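Local coordinates for Lmo0812 protein (Listeria monocytogenes serovar 1/2a, PDB 4YF1), which is an HD-domain protein that may hydrolyse the 3'-diphosphate of guanosine-3',5'-bis(diphosphate), at residues Val53-Leu58 against Lys114-Ala119; Met67-Ile72 against Leu83-Thr88; Glu89-Thr92 against Glu97-Ala100. All blocks are in the same frame, centred on the assembly; numbering follows the deposited sequence. Where two conformers were deposited one is given.

From the N terminus, V53-L58 on helix 50-64 opens the longest loop, which interaction 1 closes at K114-A119 on helix 111-132 after 55 intervening residues, 41 of them helical. Interactions 2 and 3 are both nested inside it and stand in series. Interaction 2 closes a turn of ten intervening residues, nine of them helical, bringing helix 69-76 against helix 78-87. Interaction 3 closes a four-residue loop between the segment that leaves helix 78-87 and the start of helix 95-108. Interactions 1 and 2 touch, A55 packing on L83 and V84, and I117 on H87. Interaction 3 adjoins interaction 2 only through the chain, and its nearest atoms lie about 8 Å from interaction 1.

Interaction 1 (Val53-Leu58 against Lys114-Ala119); sequences VVAGLL and KALIVA
The backbones of helices 50-64 and 111-132 draw nearest at G56 and L116, whose CA atoms are 5.8 Å apart, a close approach at a residue without a side chain. L116 supplies the contact from the other helix. Its CG stands beside the backbone N and anti to the carbonyl carbon (chi1 -75°), which sends the branch across toward helix 50-64. CD2 is the methyl that does the touching. It lies 3.5 Å from G56 N and 3.6 Å from G56 CA, almost straight above that nitrogen on one face of the A55-G56 peptide, so a methyl rests on bare backbone. A55 borders the same spot, with its CB 4.0 Å from L116 CD2. The joined area is small, 99 Å² summed over both sides, yet all three touching residues are buried. Such close helix packing belongs to the all-helical core of the HD domain: H59 and D60 follow on helix 50-64 and D120 on helix 111-132, and with H35 they converge in a pattern consistent with the HD signature, although no metal is bound to them here. A55 also packs on L83 and V84, so helix 78-87 packs on the same part of helix 50-64. Elsewhere on helix 50-64, V54 and L57 turn away from L116 and pack on L57 of the second subunit, which places this helix at the dimer interface.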
ATOM      1  N   VAL A  53       3.494  -6.137   4.262  1.00 22.50           N
ATOM      2  CA  VAL A  53       3.932  -4.962   3.533  1.00 22.52           C
ATOM      3  C   VAL A  53       2.802  -3.933   3.413  1.00 22.54           C
ATOM      4  O   VAL A  53       3.003  -2.725   3.642  1.00 21.79           O
ATOM      5  CB  VAL A  53       4.478  -5.339   2.152  1.00 23.19           C
ATOM      6  CG1 VAL A  53       4.680  -4.100   1.293  1.00 23.72           C
ATOM      7  CG2 VAL A  53       5.762  -6.128   2.303  1.00 23.47           C
ATOM      8  N   VAL A  54       1.617  -4.412   3.063  1.00 23.04           N
ATOM      9  CA  VAL A  54       0.457  -3.543   2.911  1.00 23.59           C
ATOM     10  C   VAL A  54       0.009  -2.958   4.231  1.00 23.23           C
ATOM     11  O   VAL A  54      -0.411  -1.801   4.272  1.00 22.92           O
ATOM     12  CB  VAL A  54      -0.698  -4.266   2.202  1.00 24.79           C
ATOM     13  CG1 VAL A  54      -1.968  -3.423   2.215  1.00 25.72           C
ATOM     14  CG2 VAL A  54      -0.289  -4.569   0.766  1.00 25.52           C
ATOM     15  N   ALA A  55       0.089  -3.744   5.310  1.00 23.16           N
ATOM     16  CA  ALA A  55      -0.268  -3.209   6.626  1.00 23.14           C
ATOM     17  C   ALA A  55       0.675  -2.053   6.944  1.00 23.00           C
ATOM     18  O   ALA A  55       0.247  -1.052   7.510  1.00 23.70           O
ATOM     19  CB  ALA A  55      -0.189  -4.276   7.705  1.00 23.33           C
ATOM     20  N   GLY A  56       1.955  -2.181   6.567  1.00 22.92           N
ATOM     21  CA  GLY A  56       2.915  -1.082   6.824  1.00 23.49           C
ATOM     22  C   GLY A  56       2.550   0.158   6.025  1.00 24.85           C
ATOM     23  O   GLY A  56       2.630   1.302   6.507  1.00 25.49           O
ATOM     24  N   LEU A  57       2.157  -0.078   4.784  1.00 25.94           N
ATOM     25  CA  LEU A  57       1.734   0.973   3.883  1.00 27.80           C
ATOM     26  C   LEU A  57       0.496   1.755   4.414  1.00 28.69           C
ATOM     27  O   LEU A  57       0.421   2.990   4.287  1.00 27.80           O
ATOM     28  CB  LEU A  57       1.381   0.329   2.537  1.00 29.18           C
ATOM     29  CG  LEU A  57       1.205   1.223   1.336  1.00 31.86           C
ATOM     30  CD1 LEU A  57       2.559   1.669   0.806  1.00 31.82           C
ATOM     31  CD2 LEU A  57       0.440   0.471   0.249  1.00 33.48           C
ATOM     32  N   LEU A  58      -0.456   1.032   5.015  1.00 27.48           N
ATOM     33  CA  LEU A  58      -1.717   1.640   5.468  1.00 28.68           C
ATOM     34  C   LEU A  58      -1.686   2.315   6.847  1.00 29.69           C
ATOM     35  O   LEU A  58      -2.638   3.010   7.208  1.00 30.48           O
ATOM     36  CB  LEU A  58      -2.822   0.604   5.422  1.00 28.47           C
ATOM     37  CG  LEU A  58      -3.135   0.071   4.020  1.00 28.72           C
ATOM     38  CD1 LEU A  58      -4.115  -1.088   4.107  1.00 28.83           C
ATOM     39  CD2 LEU A  58      -3.687   1.157   3.112  1.00 29.48           C
ATOM     40  N   LYS A 114       6.061  -6.981  15.406  1.00 18.44           N
ATOM     41  CA  LYS A 114       7.307  -6.270  15.790  1.00 18.19           C
ATOM     42  C   LYS A 114       7.900  -5.550  14.591  1.00 18.07           C
ATOM     43  O   LYS A 114       8.280  -4.391  14.664  1.00 17.46           O
ATOM     44  CB  LYS A 114       8.340  -7.259  16.329  1.00 18.06           C
ATOM     45  CG  LYS A 114       7.955  -7.879  17.660  1.00 17.90           C
ATOM     46  CD  LYS A 114       8.870  -9.024  18.000  1.00 18.34           C
ATOM     47  CE  LYS A 114       8.717  -9.510  19.445  1.00 18.83           C
ATOM     48  NZ  LYS A 114       9.700  -8.804  20.318  1.00 18.52           N
ATOM     49  N   ALA A 115       7.888  -6.215  13.447  1.00 17.88           N
ATOM     50  CA  ALA A 115       8.497  -5.626  12.253  1.00 18.03           C
ATOM     51  C   ALA A 115       7.772  -4.361  11.789  1.00 17.96           C
ATOM     52  O   ALA A 115       8.413  -3.419  11.315  1.00 17.47           O
ATOM     53  CB  ALA A 115       8.563  -6.652  11.121  1.00 18.69           C
ATOM     54  N   LEU A 116       6.446  -4.337  11.933  1.00 17.92           N
ATOM     55  CA  LEU A 116       5.665  -3.178  11.523  1.00 18.31           C
ATOM     56  C   LEU A 116       6.045  -1.945  12.333  1.00 18.12           C
ATOM     57  O   LEU A 116       6.177  -0.816  11.789  1.00 18.71           O
ATOM     58  CB  LEU A 116       4.202  -3.462  11.727  1.00 19.04           C
ATOM     59  CG  LEU A 116       3.679  -4.411  10.648  1.00 20.31           C
ATOM     60  CD1 LEU A 116       2.399  -5.056  11.175  1.00 21.26           C
ATOM     61  CD2 LEU A 116       3.441  -3.646   9.356  1.00 20.85           C
ATOM     62  N   ILE A 117       6.227  -2.169  13.620  1.00 17.58           N
ATOM     63  CA  ILE A 117       6.610  -1.063  14.527  1.00 17.74           C
ATOM     64  C   ILE A 117       8.039  -0.613  14.240  1.00 17.77           C
ATOM     65  O   ILE A 117       8.287   0.596  14.146  1.00 18.75           O
ATOM     66  CB  ILE A 117       6.488  -1.466  16.007  1.00 17.78           C
ATOM     67  CG1 ILE A 117       5.019  -1.699  16.365  1.00 18.73           C
ATOM     68  CG2 ILE A 117       7.093  -0.362  16.915  1.00 17.75           C
ATOM     69  CD1 ILE A 117       4.754  -2.332  17.723  1.00 18.74           C
ATOM     70  N   VAL A 118       8.991  -1.541  14.171  1.00 17.47           N
ATOM     71  CA  VAL A 118      10.391  -1.130  13.964  1.00 17.71           C
ATOM     72  C   VAL A 118      10.600  -0.446  12.593  1.00 18.42           C
ATOM     73  O   VAL A 118      11.278   0.582  12.524  1.00 17.72           O
ATOM     74  CB  VAL A 118      11.372  -2.266  14.200  1.00 17.59           C
ATOM     75  CG1 VAL A 118      12.788  -1.838  13.978  1.00 17.80           C
ATOM     76  CG2 VAL A 118      11.214  -2.882  15.584  1.00 17.72           C
ATOM     77  N   ALA A 119       9.976  -0.963  11.533  1.00 18.26           N
ATOM     78  CA  ALA A 119      10.095  -0.356  10.212  1.00 19.31           C
ATOM     79  C   ALA A 119       9.575   1.082  10.205  1.00 20.19           C
ATOM     80  O   ALA A 119      10.179   1.976   9.610  1.00 19.86           O
ATOM     81  CB  ALA A 119       9.375  -1.184   9.170  1.00 19.88           C
TER

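Interaction 2 (Met67-Ile72 against Leu83-Thr88); sequences MTDADI and LVASHT. With NA (sodium ion), chain E.
I72 and V84 meet tip to tip between helices 69-76 and 78-87. From its CB, which points toward the other segment, the I72 side chain sends CG1 anti to the carbonyl carbon (chi1 -63°), and CD1 then continues the extended line at chi2 -179°. That terminal methyl makes the contact: I72 CD1 lies 3.8 Å from V84 CG1, with V84 CG2 slightly farther, so it faces both branches of the valine. At the more open margin, D69 OD1 approaches A85 CB at 4.1 Å, while D69 OD2 is held in a salt bridge by R73. The helix bearing I72 starts with a capping box. T68 OG1 accepts from D71 N at 3.2 Å, and D71 OD2 in turn accepts from T68 N at 3.0 Å, on its anti side but tilted well out of the carboxylate plane. Just before the cap, M67 O binds the sodium ion at 2.4 Å together with the carbonyls of V62 and T65. In the other segment V84 O is gripped from opposite faces, by H87 N and by T88 OG1, the latter 2.8 Å from V84 O. I72 and V84 also both pack on V62 of helix 50-64, so helices 69-76 and 78-87 close together over it.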
HETATM    1  N   MSE A  67      -9.915   7.537   7.140  1.00 50.57           N
HETATM    2  CA  MSE A  67     -10.051   6.097   6.874  1.00 49.60           C
HETATM    3  C   MSE A  67     -10.019   5.395   8.217  1.00 46.35           C
HETATM    4  O   MSE A  67      -9.251   5.777   9.115  1.00 45.31           O
HETATM    5  CB  MSE A  67      -8.940   5.596   5.946  1.00 50.79           C
HETATM    6  CG  MSE A  67      -9.124   4.135   5.555  1.00 52.59           C
HETATM    7 SE   MSE A  67      -7.757   3.597   4.225  1.00 57.21          SE
HETATM    8  CE  MSE A  67      -8.935   2.385   3.209  1.00 58.71           C
ATOM      9  N   THR A  68     -10.848   4.363   8.359  1.00 44.69           N
ATOM     10  CA  THR A  68     -10.997   3.628   9.615  1.00 42.78           C
ATOM     11  C   THR A  68     -10.660   2.145   9.505  1.00 40.89           C
ATOM     12  O   THR A  68     -10.447   1.618   8.412  1.00 38.36           O
ATOM     13  CB  THR A  68     -12.464   3.683  10.067  1.00 44.17           C
ATOM     14  OG1 THR A  68     -13.280   2.937   9.145  1.00 44.20           O
ATOM     15  CG2 THR A  68     -12.955   5.124  10.142  1.00 45.01           C
ATOM     16  N   ASP A  69     -10.668   1.476  10.658  1.00 39.58           N
ATOM     17  CA  ASP A  69     -10.476   0.036  10.736  1.00 38.40           C
ATOM     18  C   ASP A  69     -11.515  -0.699   9.868  1.00 37.33           C
ATOM     19  O   ASP A  69     -11.187  -1.662   9.173  1.00 36.16           O
ATOM     20  CB  ASP A  69     -10.636  -0.433  12.191  1.00 39.00           C
ATOM     21  CG  ASP A  69     -10.563  -1.942  12.324  1.00 37.82           C
ATOM     22  OD1 ASP A  69      -9.452  -2.500  12.349  1.00 37.61           O
ATOM     23  OD2 ASP A  69     -11.620  -2.577  12.420  1.00 37.82           O
ATOM     24  N   ALA A  70     -12.767  -0.251   9.942  1.00 36.47           N
ATOM     25  CA  ALA A  70     -13.859  -0.860   9.168  1.00 36.97           C
ATOM     26  C   ALA A  70     -13.636  -0.741   7.652  1.00 36.65           C
ATOM     27  O   ALA A  70     -13.936  -1.676   6.910  1.00 35.45           O
ATOM     28  CB  ALA A  70     -15.188  -0.240   9.550  1.00 38.13           C
ATOM     29  N   ASP A  71     -13.123   0.408   7.207  1.00 36.61           N
ATOM     30  CA  ASP A  71     -12.788   0.615   5.780  1.00 37.05           C
ATOM     31  C   ASP A  71     -11.699  -0.375   5.339  1.00 35.21           C
ATOM     32  O   ASP A  71     -11.807  -0.990   4.277  1.00 34.10           O
ATOM     33  CB  ASP A  71     -12.296   2.038   5.521  1.00 38.14           C
ATOM     34  CG  ASP A  71     -13.349   3.097   5.802  1.00 40.93           C
ATOM     35  OD1 ASP A  71     -14.543   2.857   5.517  1.00 43.74           O
ATOM     36  OD2 ASP A  71     -12.970   4.196   6.273  1.00 41.93           O
ATOM     37  N   ILE A  72     -10.652  -0.540   6.155  1.00 33.55           N
ATOM     38  CA  ILE A  72      -9.591  -1.502   5.803  1.00 33.00           C
ATOM     39  C   ILE A  72     -10.123  -2.931   5.708  1.00 32.34           C
ATOM     40  O   ILE A  72      -9.770  -3.647   4.778  1.00 31.04           O
ATOM     41  CB  ILE A  72      -8.396  -1.434   6.773  1.00 32.77           C
ATOM     42  CG1 ILE A  72      -7.767  -0.044   6.673  1.00 33.94           C
ATOM     43  CG2 ILE A  72      -7.343  -2.495   6.427  1.00 32.34           C
ATOM     44  CD1 ILE A  72      -6.575   0.159   7.558  1.00 34.50           C
ATOM     45  N   LEU A  83      -3.415  -6.651  11.259  1.00 23.85           N
ATOM     46  CA  LEU A  83      -2.006  -6.270  11.322  1.00 23.49           C
ATOM     47  C   LEU A  83      -1.916  -4.734  11.546  1.00 23.37           C
ATOM     48  O   LEU A  83      -1.151  -4.257  12.388  1.00 22.73           O
ATOM     49  CB  LEU A  83      -1.249  -6.718  10.062  1.00 23.24           C
ATOM     50  CG  LEU A  83      -0.955  -8.232   9.988  1.00 23.88           C
ATOM     51  CD1 LEU A  83      -0.483  -8.627   8.602  1.00 24.09           C
ATOM     52  CD2 LEU A  83       0.082  -8.618  11.035  1.00 24.20           C
ATOM     53  N   VAL A  84      -2.739  -3.995  10.827  1.00 23.73           N
ATOM     54  CA  VAL A  84      -2.788  -2.542  10.960  1.00 25.01           C
ATOM     55  C   VAL A  84      -3.187  -2.118  12.372  1.00 26.18           C
ATOM     56  O   VAL A  84      -2.538  -1.242  12.980  1.00 27.37           O
ATOM     57  CB  VAL A  84      -3.751  -1.919   9.925  1.00 25.37           C
ATOM     58  CG1 VAL A  84      -3.996  -0.445  10.230  1.00 26.07           C
ATOM     59  CG2 VAL A  84      -3.166  -2.044   8.542  1.00 25.24           C
ATOM     60  N   ALA A  85      -4.244  -2.732  12.895  1.00 26.61           N
ATOM     61  CA  ALA A  85      -4.724  -2.409  14.229  1.00 27.20           C
ATOM     62  C   ALA A  85      -3.701  -2.701  15.298  1.00 28.08           C
ATOM     63  O   ALA A  85      -3.697  -2.019  16.333  1.00 28.82           O
ATOM     64  CB  ALA A  85      -6.018  -3.157  14.545  1.00 28.07           C
ATOM     65  N   SER A  86      -2.827  -3.691  15.075  1.00 27.54           N
ATOM     66  CA  SER A  86      -1.831  -4.037  16.086  1.00 28.55           C
ATOM     67  C   SER A  86      -0.884  -2.869  16.453  1.00 29.79           C
ATOM     68  O   SER A  86      -0.434  -2.801  17.593  1.00 31.28           O
ATOM     69  CB  SER A  86      -1.000  -5.251  15.685  1.00 27.56           C
ATOM     70  OG  SER A  86      -0.047  -4.969  14.664  1.00 27.16           O
ATOM     71  N   HIS A  87      -0.631  -1.943  15.534  0.50 29.99           N
ATOM     72  CA  HIS A  87       0.286  -0.805  15.797  0.50 31.44           C
ATOM     73  C   HIS A  87      -0.347   0.592  15.773  0.50 34.01           C
ATOM     74  O   HIS A  87       0.356   1.593  15.892  0.50 36.15           O
ATOM     75  CB  HIS A  87       1.456  -0.856  14.809  0.50 29.63           C
ATOM     76  CG  HIS A  87       2.367   0.333  14.876  0.50 29.30           C
ATOM     77  ND1 HIS A  87       2.598   1.028  16.044  0.50 29.80           N
ATOM     78  CD2 HIS A  87       3.202   0.866  13.952  0.50 28.62           C
ATOM     79  CE1 HIS A  87       3.481   1.985  15.818  0.50 29.62           C
ATOM     80  NE2 HIS A  87       3.871   1.903  14.560  0.50 28.70           N
ATOM     81  N   THR A  88      -1.663   0.655  15.660  1.00 36.66           N
ATOM     82  CA  THR A  88      -2.380   1.936  15.568  1.00 38.84           C
ATOM     83  C   THR A  88      -2.536   2.475  16.986  1.00 37.75           C
ATOM     84  O   THR A  88      -2.910   1.736  17.879  1.00 39.49           O
ATOM     85  CB  THR A  88      -3.793   1.763  14.953  1.00 42.22           C
ATOM     86  OG1 THR A  88      -3.685   1.254  13.619  1.00 45.89           O
ATOM     87  CG2 THR A  88      -4.554   3.094  14.909  1.00 43.88           C
TER
HETATM   88 NA    NA E 201      -8.512   7.390  10.749  1.00 48.50          NA

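Interaction 3 (Glu89-Thr92 against Glu97-Ala100)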
ATOM      1  N   GLU A  89      -2.254   3.762  17.177  1.00 35.91           N
ATOM      2  CA  GLU A  89      -2.382   4.393  18.487  1.00 35.11           C
ATOM      3  C   GLU A  89      -3.829   4.800  18.732  1.00 35.67           C
ATOM      4  O   GLU A  89      -4.550   5.130  17.799  1.00 37.86           O
ATOM      5  CB  GLU A  89      -1.497   5.650  18.580  1.00 33.83           C
ATOM      6  CG  GLU A  89       0.009   5.401  18.531  1.00 33.22           C
ATOM      7  CD  GLU A  89       0.843   6.683  18.654  1.00 33.94           C
ATOM      8  OE1 GLU A  89       0.305   7.800  18.491  1.00 34.45           O
ATOM      9  OE2 GLU A  89       2.064   6.568  18.882  1.00 33.32           O
ATOM     10  N   ASN A  90      -4.254   4.734  19.983  1.00 33.58           N
ATOM     11  CA  ASN A  90      -5.544   5.265  20.361  1.00 34.74           C
ATOM     12  C   ASN A  90      -5.261   6.756  20.636  1.00 34.62           C
ATOM     13  O   ASN A  90      -4.720   7.102  21.687  1.00 31.94           O
ATOM     14  CB  ASN A  90      -6.084   4.570  21.600  1.00 34.81           C
ATOM     15  CG  ASN A  90      -7.456   5.086  22.008  1.00 37.06           C
ATOM     16  OD1 ASN A  90      -7.738   6.288  21.934  1.00 35.41           O
ATOM     17  ND2 ASN A  90      -8.328   4.166  22.443  1.00 38.70           N
ATOM     18  N   LYS A  91      -5.649   7.609  19.685  1.00 35.90           N
ATOM     19  CA  LYS A  91      -5.371   9.066  19.736  1.00 38.13           C
ATOM     20  C   LYS A  91      -5.977   9.815  20.929  1.00 37.46           C
ATOM     21  O   LYS A  91      -5.595  10.961  21.188  1.00 37.08           O
ATOM     22  CB  LYS A  91      -5.879   9.748  18.465  1.00 42.82           C
ATOM     23  CG  LYS A  91      -5.456   9.147  17.127  1.00 46.05           C
ATOM     24  CD  LYS A  91      -4.083   9.553  16.611  1.00 49.13           C
ATOM     25  CE  LYS A  91      -2.917   8.925  17.352  1.00 49.76           C
ATOM     26  NZ  LYS A  91      -1.695   8.989  16.489  1.00 51.59           N
ATOM     27  N   THR A  92      -6.924   9.203  21.640  1.00 36.63           N
ATOM     28  CA  THR A  92      -7.523   9.853  22.809  1.00 37.40           C
ATOM     29  C   THR A  92      -6.621   9.787  24.044  1.00 34.61           C
ATOM     30  O   THR A  92      -6.894  10.443  25.029  1.00 35.70           O
ATOM     31  CB  THR A  92      -8.916   9.261  23.170  1.00 40.15           C
ATOM     32  OG1 THR A  92      -8.799   7.891  23.585  1.00 39.65           O
ATOM     33  CG2 THR A  92      -9.877   9.354  21.987  1.00 42.25           C
ATOM     34  N   GLU A  97       1.325   7.647  27.282  1.00 22.95           N
ATOM     35  CA  GLU A  97       0.559   6.411  27.389  1.00 24.33           C
ATOM     36  C   GLU A  97       0.584   5.671  26.044  1.00 21.97           C
ATOM     37  O   GLU A  97       0.767   4.458  26.014  1.00 22.43           O
ATOM     38  CB  GLU A  97      -0.865   6.665  27.929  1.00 27.55           C
ATOM     39  CG  GLU A  97      -0.853   7.062  29.413  1.00 32.07           C
ATOM     40  CD  GLU A  97      -2.232   7.284  30.034  1.00 37.69           C
ATOM     41  OE1 GLU A  97      -3.284   6.952  29.430  1.00 39.53           O
ATOM     42  OE2 GLU A  97      -2.267   7.822  31.169  1.00 45.42           O
ATOM     43  N   ARG A  98       0.397   6.399  24.945  1.00 21.32           N
ATOM     44  CA  ARG A  98       0.420   5.781  23.594  1.00 21.05           C
ATOM     45  C   ARG A  98       1.761   5.121  23.343  1.00 19.86           C
ATOM     46  O   ARG A  98       1.874   4.016  22.831  1.00 18.02           O
ATOM     47  CB  ARG A  98       0.152   6.843  22.523  1.00 22.23           C
ATOM     48  CG  ARG A  98      -1.273   7.373  22.524  1.00 24.09           C
ATOM     49  CD  ARG A  98      -1.568   8.374  21.422  1.00 25.82           C
ATOM     50  NE  ARG A  98      -1.186   9.764  21.758  1.00 27.16           N
ATOM     51  CZ  ARG A  98      -0.313  10.537  21.110  1.00 28.93           C
ATOM     52  NH1 ARG A  98      -0.110  11.787  21.543  1.00 30.24           N
ATOM     53  NH2 ARG A  98       0.341  10.131  20.027  1.00 29.69           N
ATOM     54  N   LYS A  99       2.809   5.822  23.742  1.00 18.77           N
ATOM     55  CA  LYS A  99       4.152   5.321  23.558  1.00 19.15           C
ATOM     56  C   LYS A  99       4.475   4.135  24.433  1.00 19.36           C
ATOM     57  O   LYS A  99       5.093   3.167  23.957  1.00 19.43           O
ATOM     58  CB  LYS A  99       5.170   6.478  23.726  1.00 19.75           C
ATOM     59  CG  LYS A  99       5.417   7.200  22.425  1.00 20.72           C
ATOM     60  CD  LYS A  99       4.244   7.447  21.494  1.00 21.18           C
ATOM     61  CE  LYS A  99       4.769   7.749  20.121  1.00 22.49           C
ATOM     62  NZ  LYS A  99       3.786   8.184  19.095  1.00 23.36           N
ATOM     63  N   ALA A 100       4.006   4.146  25.675  1.00 19.54           N
ATOM     64  CA  ALA A 100       4.244   2.996  26.536  1.00 19.64           C
ATOM     65  C   ALA A 100       3.525   1.749  25.950  1.00 19.41           C
ATOM     66  O   ALA A 100       4.037   0.604  26.049  1.00 18.87           O
ATOM     67  CB  ALA A 100       3.726   3.273  27.934  1.00 20.66           C
TER
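E89 and R98 cross at about a right angle, the extended glutamate reaching over the arginine where its chain bends at chi3 (-84°). Their carboxylate and guanidinium planes are turned 65° apart. R98 NH2 gives a salt-bridged hydrogen bond of 2.8 Å to E89 OE1 with an N-H...O angle of 158°. The oxygen lies at the guanidinium edge, in its plane, whereas the nitrogen stands above the carboxylate plane. K91 NZ reaches E89 OE1 from the opposite face at 3.1 Å, so one oxygen is gripped from two sides. K99 comes to the other oxygen, its chain bent at chi2; the K99 NZ to E89 OE2 separation of 2.4 Å is very short, so the exact geometry of that salt bridge is doubtful. Together E89, K91, R98 and K99 form a salt-bridge network that ties the loop after helix 78-87 to helix 95-108. The loop has its own Asx turn, N90 OD1 accepting from T92 N at 3.0 Å in the carbonyl plane and also from T92 OG1. R98 CD lies 3.4 Å from N90 O, and R98 NE is hydrogen-bonded to L93 O. K99 also makes a cation-pi contact with W95, while E89 N is held by E63 of helix 50-64.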